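Local structure of trichothecene 3-O-acetyltransferase (Gibberella zeae, 2RKV) at residues T37-S40 with T41-G45; K271-S274 with R275-E279. The protein probably transfers the acetyl group of acetyl-CoA to the 3-hydroxyl of trichothecene mycotoxins such as T-2, as a member of the BAHD acyltransferase superfamily. All blocks are in the same frame, centred on the assembly; numbering follows the deposited sequence. Where two conformers were deposited one is given.

Contact 1: residues T37-S40 with T41-G45; sequences TIVS and TFEQG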
loop_
_atom_site.group_PDB
_atom_site.type_symbol
_atom_site.label_atom_id
_atom_site.label_comp_id
_atom_site.label_asym_id
_atom_site.label_seq_id
_atom_site.Cartn_x
_atom_site.Cartn_y
_atom_site.Cartn_z
ATOM N N THR A 37 -23.306 7.113 18.818
ATOM C CA THR A 37 -22.686 8.408 18.504
ATOM C C THR A 37 -21.455 8.249 17.610
ATOM O O THR A 37 -21.213 9.081 16.719
ATOM C CB THR A 37 -22.396 9.226 19.784
ATOM O OG1 THR A 37 -23.645 9.534 20.422
ATOM C CG2 THR A 37 -21.691 10.538 19.453
ATOM N N ILE A 38 -20.698 7.170 17.809
ATOM C CA ILE A 38 -19.620 6.846 16.860
ATOM C C ILE A 38 -20.165 6.801 15.422
ATOM O O ILE A 38 -19.632 7.445 14.517
ATOM C CB ILE A 38 -18.902 5.523 17.233
ATOM C CG1 ILE A 38 -18.050 5.732 18.494
ATOM C CG2 ILE A 38 -18.047 5.022 16.068
ATOM C CD1 ILE A 38 -17.644 4.438 19.178
ATOM N N VAL A 39 -21.253 6.061 15.230
ATOM C CA VAL A 39 -21.817 5.871 13.913
ATOM C C VAL A 39 -22.379 7.175 13.347
ATOM O O VAL A 39 -22.119 7.503 12.184
ATOM C CB VAL A 39 -22.891 4.753 13.922
ATOM C CG1 VAL A 39 -23.578 4.642 12.562
ATOM C CG2 VAL A 39 -22.246 3.432 14.323
ATOM N N SER A 40 -23.146 7.914 14.148
ATOM C CA SER A 40 -23.733 9.165 13.638
ATOM C C SER A 40 -22.661 10.226 13.322
ATOM O O SER A 40 -22.762 10.941 12.322
ATOM C CB SER A 40 -24.808 9.707 14.582
ATOM O OG SER A 40 -24.279 9.945 15.857
ATOM N N THR A 41 -21.631 10.314 14.160
ATOM C CA THR A 41 -20.510 11.225 13.894
ATOM C C THR A 41 -19.836 10.856 12.580
ATOM O O THR A 41 -19.556 11.724 11.749
ATOM C CB THR A 41 -19.481 11.213 15.038
ATOM O OG1 THR A 41 -20.075 11.824 16.191
ATOM C CG2 THR A 41 -18.189 11.977 14.638
ATOM N N PHE A 42 -19.602 9.566 12.386
ATOM C CA PHE A 42 -18.962 9.098 11.158
ATOM C C PHE A 42 -19.827 9.352 9.914
ATOM O O PHE A 42 -19.330 9.819 8.884
ATOM C CB PHE A 42 -18.603 7.622 11.298
ATOM C CG PHE A 42 -17.516 7.178 10.373
ATOM C CD1 PHE A 42 -17.816 6.404 9.251
ATOM C CD2 PHE A 42 -16.192 7.526 10.620
ATOM C CE1 PHE A 42 -16.814 5.986 8.382
ATOM C CE2 PHE A 42 -15.180 7.109 9.762
ATOM C CZ PHE A 42 -15.496 6.338 8.640
ATOM N N GLU A 43 -21.129 9.091 10.020
ATOM C CA GLU A 43 -22.032 9.302 8.889
ATOM C C GLU A 43 -22.141 10.781 8.532
ATOM O O GLU A 43 -22.160 11.142 7.350
ATOM C CB GLU A 43 -23.397 8.651 9.148
ATOM C CG GLU A 43 -23.280 7.124 9.156
ATOM C CD GLU A 43 -24.571 6.396 8.843
ATOM O OE1 GLU A 43 -25.491 6.412 9.687
ATOM O OE2 GLU A 43 -24.648 5.773 7.759
ATOM N N GLN A 44 -22.180 11.628 9.560
ATOM C CA GLN A 44 -22.234 13.071 9.353
ATOM C C GLN A 44 -20.939 13.571 8.700
ATOM O O GLN A 44 -20.972 14.457 7.836
ATOM C CB GLN A 44 -22.542 13.791 10.673
ATOM C CG GLN A 44 -24.013 13.686 11.078
ATOM C CD GLN A 44 -24.248 13.695 12.587
ATOM O OE1 GLN A 44 -23.361 14.026 13.377
ATOM N NE2 GLN A 44 -25.456 13.317 12.990
ATOM N N GLY A 45 -19.805 12.984 9.087
ATOM C CA GLY A 45 -18.518 13.305 8.466
ATOM C C GLY A 45 -18.517 12.953 6.986
ATOM O O GLY A 45 -18.083 13.751 6.142
HETATM O O HOH W 1 -22.971 12.298 16.395
#

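Contact 2: residues K271-S274 with R275-E279; sequences KSAS and RVRLE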
loop_
_atom_site.group_PDB
_atom_site.type_symbol
_atom_site.label_atom_id
_atom_site.label_comp_id
_atom_site.label_asym_id
_atom_site.label_seq_id
_atom_site.Cartn_x
_atom_site.Cartn_y
_atom_site.Cartn_z
ATOM N N LYS A 271 18.003 -9.250 2.177
ATOM C CA LYS A 271 19.133 -10.095 2.581
ATOM C C LYS A 271 18.657 -11.358 3.306
ATOM O O LYS A 271 19.113 -12.472 2.995
ATOM C CB LYS A 271 20.091 -9.288 3.454
ATOM C CG LYS A 271 21.338 -10.054 3.907
ATOM C CD LYS A 271 22.283 -9.153 4.700
ATOM C CE LYS A 271 22.666 -7.866 3.945
ATOM N NZ LYS A 271 23.229 -8.060 2.571
ATOM N N SER A 272 17.728 -11.189 4.251
ATOM C CA SER A 272 17.195 -12.309 5.037
ATOM C C SER A 272 16.386 -13.295 4.187
ATOM O O SER A 272 16.548 -14.513 4.329
ATOM C CB SER A 272 16.362 -11.822 6.223
ATOM O OG SER A 272 17.130 -11.023 7.107
ATOM N N ALA A 273 15.513 -12.778 3.314
ATOM C CA ALA A 273 14.805 -13.636 2.359
ATOM C C ALA A 273 15.791 -14.394 1.476
ATOM O O ALA A 273 15.633 -15.593 1.263
ATOM C CB ALA A 273 13.810 -12.835 1.496
ATOM N N SER A 274 16.810 -13.697 0.979
ATOM C CA SER A 274 17.783 -14.313 0.080
ATOM C C SER A 274 18.557 -15.403 0.809
ATOM O O SER A 274 18.727 -16.500 0.275
ATOM C CB SER A 274 18.715 -13.266 -0.534
ATOM O OG SER A 274 17.971 -12.358 -1.334
ATOM N N ARG A 275 18.982 -15.105 2.036
ATOM C CA ARG A 275 19.666 -16.080 2.894
ATOM C C ARG A 275 18.859 -17.375 3.076
ATOM O O ARG A 275 19.379 -18.461 2.814
ATOM C CB ARG A 275 20.013 -15.466 4.254
ATOM C CG ARG A 275 20.685 -16.444 5.233
ATOM C CD ARG A 275 21.207 -15.743 6.492
ATOM N NE ARG A 275 20.129 -15.161 7.298
ATOM C CZ ARG A 275 19.813 -13.866 7.315
ATOM N NH1 ARG A 275 18.810 -13.436 8.078
ATOM N NH2 ARG A 275 20.488 -12.997 6.567
ATOM N N VAL A 276 17.598 -17.273 3.512
ATOM C CA VAL A 276 16.797 -18.495 3.717
ATOM C C VAL A 276 16.505 -19.221 2.400
ATOM O O VAL A 276 16.398 -20.451 2.375
ATOM C CB VAL A 276 15.489 -18.279 4.543
ATOM C CG1 VAL A 276 15.794 -17.608 5.883
ATOM C CG2 VAL A 276 14.466 -17.489 3.752
ATOM N N ARG A 277 16.396 -18.461 1.311
ATOM C CA ARG A 277 16.130 -19.041 -0.001
ATOM C C ARG A 277 17.303 -19.880 -0.525
ATOM O O ARG A 277 17.103 -20.756 -1.364
ATOM C CB ARG A 277 15.709 -17.970 -1.008
ATOM C CG ARG A 277 14.263 -17.540 -0.791
ATOM C CD ARG A 277 13.890 -16.262 -1.506
ATOM N NE ARG A 277 12.453 -16.030 -1.360
ATOM C CZ ARG A 277 11.796 -14.974 -1.831
ATOM N NH1 ARG A 277 12.439 -14.004 -2.475
ATOM N NH2 ARG A 277 10.484 -14.892 -1.642
ATOM N N LEU A 278 18.507 -19.606 -0.021
ATOM C CA LEU A 278 19.693 -20.403 -0.352
ATOM C C LEU A 278 19.511 -21.873 0.009
ATOM O O LEU A 278 20.180 -22.745 -0.556
ATOM C CB LEU A 278 20.929 -19.860 0.366
ATOM C CG LEU A 278 21.584 -18.603 -0.204
ATOM C CD1 LEU A 278 22.571 -18.044 0.808
ATOM C CD2 LEU A 278 22.269 -18.886 -1.542
ATOM N N GLU A 279 18.609 -22.139 0.952
ATOM C CA GLU A 279 18.302 -23.507 1.371
ATOM C C GLU A 279 17.479 -24.287 0.343
ATOM O O GLU A 279 17.366 -25.511 0.443
ATOM C CB GLU A 279 17.618 -23.516 2.742
ATOM C CG GLU A 279 18.453 -22.908 3.866
ATOM C CD GLU A 279 19.838 -23.539 3.991
ATOM O OE1 GLU A 279 19.928 -24.785 4.041
ATOM O OE2 GLU A 279 20.836 -22.786 4.040
HETATM O O HOH W 2 20.066 -10.243 7.286
HETATM O O HOH W 3 15.257 -12.946 -2.441
#

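Contact 1: residues T37-S40 with T41-G45
Glu-43 runs back along helix 35-52 beside Val-39, one turn earlier. Its CB lies 3.5 Å from Val-39 O and its CG 3.3 Å from the same oxygen, CG standing beside the backbone N of Glu-43 (chi1 -68°). Beyond CG the chain is extended, and at the tip OE1 comes to 3.9 Å from Val-39 CG1, the two side chains lying side by side and pointing the same way. Val-39 O itself accepts the backbone N-H of Glu-43, N to O 2.9 Å, one of four successive i to i+4 bonds that start with Thr-41 N on Thr-37 O. The helix is amphipathic and laid on a sheet: Ile-38, Val-39 and Phe-42 face strands 83-88, 137-144 and 147-155, where Phe-42 packs on Val-84, Leu-139, Leu-141 and Leu-150. Glu-43 sits at the edge of this sheet-facing side and also touches Val-84. On another flank, Thr-41 has OG1 beside its own backbone N (chi1 -69°), which brings the hydroxyl to 3.0 Å from Thr-37 O and 3.9 Å from Thr-37 CG2. A water lies 2.9 Å from Thr-41 OG1 and also meets Ser-40 OG in the modelled conformer of that serine.

Contact 2: residues K271-S274 with R275-E279
Arg-275 curls back along helix 261-277 and lays its guanidinium over Ser-272, whose CA sits over one face, 3.8 Å from CZ of Arg-275. The chain leaves anti to the backbone N (chi1 178°), then bends at chi3 (64°), which returns NH1 to within 3.1 Å of Ser-272 OG in a weak, bent hydrogen bond. A water lies in the guanidinium plane at its edge, accepting from NH2 and donating to Ser-272 OG, an oxygen also bonded to Phe-268 O. This partly exposed end is further held by a salt bridge from NE to Asp-440. Packing is closer round the buried Ala-273, whose O accepts the i to i+4 bond from Arg-277 N at 3.0 Å; Leu-278 N gives a weak bond to Ser-274 O. Arg-277 stretches out straight, its CG 3.1 Å from Ala-273 O, and Ala-273 CB rests 4.2 Å above the guanidinium plane, toward its rim. Buried, that group is satisfied by Asp-433, Ser-374 O and Ser-410, while a second water joins NH1 to Ser-274 OG, itself hydrogen-bonded to Trp-270 O. Val-276 CG2 lies 3.3 Å from Ala-273 O, and the side chain touches Leu-437 of helix 431-439.

Overall arrangement
Contacts 1 and 2 lie on opposite sides of the chain's centre, their own centres 48 Å apart and their nearest atoms about 35 Å apart. Residues 37-45 belong to helix 35-52, which packs on the mixed sheet containing strands 20-28, 83-88, 137-144 and 147-155; residues 271-279 include the C-terminal part of helix 261-277, which borders helices 319-324, 431-439 and 441-444. Neither contact includes a residue of the ligand pockets. Contact 2 is nevertheless linked to that region: helix 261-277 begins at Thr-261 and Asp-262, which line the coenzyme A pocket, and the Arg-277 side chain lies about 13 Å from the bound T-2 toxin.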